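Local coordinates for import inner membrane translocase subunit TIM21 mitochondrial (Saccharomyces cerevisiae, PDB 2CIU), which keeps the TOM and TIM23 preprotein translocases in close contact through its intermembrane-space domain, as a subunit of the TIM23 complex, at residues 16-21 with 103-108. Residues are numbered along the deposited sequence; the frame is centred on the assembly and turned at random.
Sequences SMVEKN and INMYVD
Met17 and Val18, on the last turn of helix 6-20, meet Met105 and Val107 of strand 101-108 where the N-terminal helix lies across the antiparallel sheet of the Tim21 intermembrane-space domain. A helix packed on a curved sheet fits the NTF2-like class to which this family belongs. The two short axes pass 10.6 Å apart at an angle of 48°, a spacing bridged entirely by apolar side chains.

Two thioethers make the first group. Met105 runs out from the strand nearly straight: CG lies anti to the backbone N (chi1 -176°) and the chain stays extended beyond it, carrying SD and CE right up to the helix. Met17 instead bends at chi3 (57°), and the turn brings its CE to 4.0 Å from Met105 SD, with the two sulfur atoms, Met17 SD and Met105 SD, 4.1 Å apart. The side chains pass at a slant, sulfur beside sulfur. Met17 is partly exposed and also touches Ile118, whereas Met105 is buried and rests on Val87 of the neighbouring strand 84-92.

Val18 makes the second group. The branch it turns to the strand is CG2, which lies beside the backbone N, while CG1 takes the position anti to that N. Val18 and Val107 are also the nearest backbone pair, their CA atoms 8.2 Å apart. Both are buried; Val107 leans on Ala85, and Val18 reaches Val78 and Leu117.

Just after the helix, Asn21 is the N-cap of helix 22-27, OD1 accepting from Ile24 N, and so marks the join between the two helices. Back at the interface, Val18 CG2 sits 3.8 Å from Met105 CE and 4.4 Å from Val107 CG2.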
loop_
_atom_site.group_PDB
_atom_site.type_symbol
_atom_site.label_atom_id
_atom_site.label_comp_id
_atom_site.label_asym_id
_atom_site.label_seq_id
_atom_site.Cartn_x
_atom_site.Cartn_y
_atom_site.Cartn_z
ATOM N N SER A 16 -2.008 7.672 -2.251
ATOM C CA SER A 16 -3.031 8.693 -2.078
ATOM C C SER A 16 -4.255 8.114 -1.386
ATOM O O SER A 16 -4.866 8.766 -0.538
ATOM C CB SER A 16 -3.403 9.305 -3.425
ATOM O OG SER A 16 -2.300 10.028 -3.940
ATOM N N MET A 17 -4.614 6.877 -1.727
ATOM C CA MET A 17 -5.753 6.219 -1.097
ATOM C C MET A 17 -5.504 5.997 0.390
ATOM O O MET A 17 -6.388 6.182 1.222
ATOM C CB MET A 17 -5.999 4.855 -1.726
ATOM C CG MET A 17 -6.451 4.868 -3.153
ATOM S SD MET A 17 -6.502 3.155 -3.714
ATOM C CE MET A 17 -7.592 2.487 -2.520
ATOM N N VAL A 18 -4.295 5.561 0.715
ATOM C CA VAL A 18 -3.924 5.295 2.092
ATOM C C VAL A 18 -3.963 6.556 2.943
ATOM O O VAL A 18 -4.521 6.568 4.038
ATOM C CB VAL A 18 -2.506 4.696 2.148
ATOM C CG1 VAL A 18 -2.078 4.479 3.597
ATOM C CG2 VAL A 18 -2.474 3.399 1.353
ATOM N N GLU A 19 -3.357 7.609 2.414
ATOM C CA GLU A 19 -3.263 8.889 3.102
ATOM C C GLU A 19 -4.612 9.530 3.395
ATOM O O GLU A 19 -4.779 10.196 4.417
ATOM C CB GLU A 19 -2.411 9.844 2.268
ATOM C CG GLU A 19 -2.285 11.240 2.830
ATOM C CD GLU A 19 -1.537 12.144 1.889
ATOM O OE1 GLU A 19 -1.984 12.288 0.730
ATOM O OE2 GLU A 19 -0.504 12.707 2.304
ATOM N N LYS A 20 -5.576 9.328 2.502
ATOM C CA LYS A 20 -6.899 9.921 2.679
ATOM C C LYS A 20 -7.852 9.063 3.500
ATOM O O LYS A 20 -8.962 9.487 3.818
ATOM C CB LYS A 20 -7.531 10.219 1.315
ATOM N N ASN A 21 -7.424 7.858 3.863
ATOM C CA ASN A 21 -8.291 6.974 4.626
ATOM C C ASN A 21 -8.286 7.303 6.114
ATOM O O ASN A 21 -7.269 7.143 6.789
ATOM C CB ASN A 21 -7.870 5.517 4.412
ATOM C CG ASN A 21 -8.797 4.547 5.095
ATOM O OD1 ASN A 21 -8.784 4.410 6.315
ATOM N ND2 ASN A 21 -9.626 3.869 4.305
ATOM N N ILE A 103 -6.463 -5.374 -7.153
ATOM C CA ILE A 103 -7.001 -6.670 -6.761
ATOM C C ILE A 103 -7.033 -6.887 -5.249
ATOM O O ILE A 103 -7.974 -7.476 -4.711
ATOM C CB ILE A 103 -6.150 -7.801 -7.393
ATOM C CG1 ILE A 103 -6.206 -7.708 -8.916
ATOM C CG2 ILE A 103 -6.639 -9.166 -6.906
ATOM C CD1 ILE A 103 -5.296 -8.694 -9.616
ATOM N N ASN A 104 -6.011 -6.396 -4.564
ATOM C CA ASN A 104 -5.898 -6.589 -3.129
ATOM C C ASN A 104 -5.026 -5.458 -2.604
ATOM O O ASN A 104 -4.045 -5.103 -3.232
ATOM C CB ASN A 104 -5.210 -7.945 -2.870
ATOM C CG ASN A 104 -5.033 -8.261 -1.395
ATOM O OD1 ASN A 104 -4.113 -8.999 -1.013
ATOM N ND2 ASN A 104 -5.910 -7.723 -0.559
ATOM N N MET A 105 -5.402 -4.877 -1.474
ATOM C CA MET A 105 -4.587 -3.823 -0.895
ATOM C C MET A 105 -4.818 -3.766 0.605
ATOM O O MET A 105 -5.952 -3.649 1.068
ATOM C CB MET A 105 -4.907 -2.477 -1.544
ATOM C CG MET A 105 -4.012 -1.364 -1.025
ATOM S SD MET A 105 -4.425 0.233 -1.784
ATOM C CE MET A 105 -2.901 1.052 -1.547
ATOM N N TYR A 106 -3.745 -3.907 1.379
ATOM C CA TYR A 106 -3.898 -3.852 2.816
ATOM C C TYR A 106 -2.749 -3.093 3.447
ATOM O O TYR A 106 -1.715 -2.838 2.817
ATOM C CB TYR A 106 -4.052 -5.263 3.417
ATOM C CG TYR A 106 -2.847 -6.178 3.288
ATOM C CD1 TYR A 106 -1.742 -6.047 4.135
ATOM C CD2 TYR A 106 -2.819 -7.176 2.315
ATOM C CE1 TYR A 106 -0.633 -6.893 4.015
ATOM C CE2 TYR A 106 -1.722 -8.023 2.184
ATOM C CZ TYR A 106 -0.637 -7.879 3.028
ATOM O OH TYR A 106 0.458 -8.696 2.865
ATOM N N VAL A 107 -2.958 -2.712 4.698
ATOM C CA VAL A 107 -1.979 -1.942 5.433
ATOM C C VAL A 107 -1.723 -2.568 6.771
ATOM O O VAL A 107 -2.662 -2.848 7.515
ATOM C CB VAL A 107 -2.485 -0.504 5.666
ATOM C CG1 VAL A 107 -1.430 0.296 6.407
ATOM C CG2 VAL A 107 -2.841 0.132 4.341
ATOM N N ASP A 108 -0.448 -2.790 7.068
ATOM C CA ASP A 108 -0.044 -3.375 8.336
ATOM C C ASP A 108 0.661 -2.340 9.206
ATOM O O ASP A 108 1.736 -1.865 8.842
ATOM C CB ASP A 108 0.942 -4.534 8.125
ATOM C CG ASP A 108 0.272 -5.811 7.629
ATOM O OD1 ASP A 108 -0.945 -5.986 7.834
ATOM O OD2 ASP A 108 0.996 -6.655 7.050
#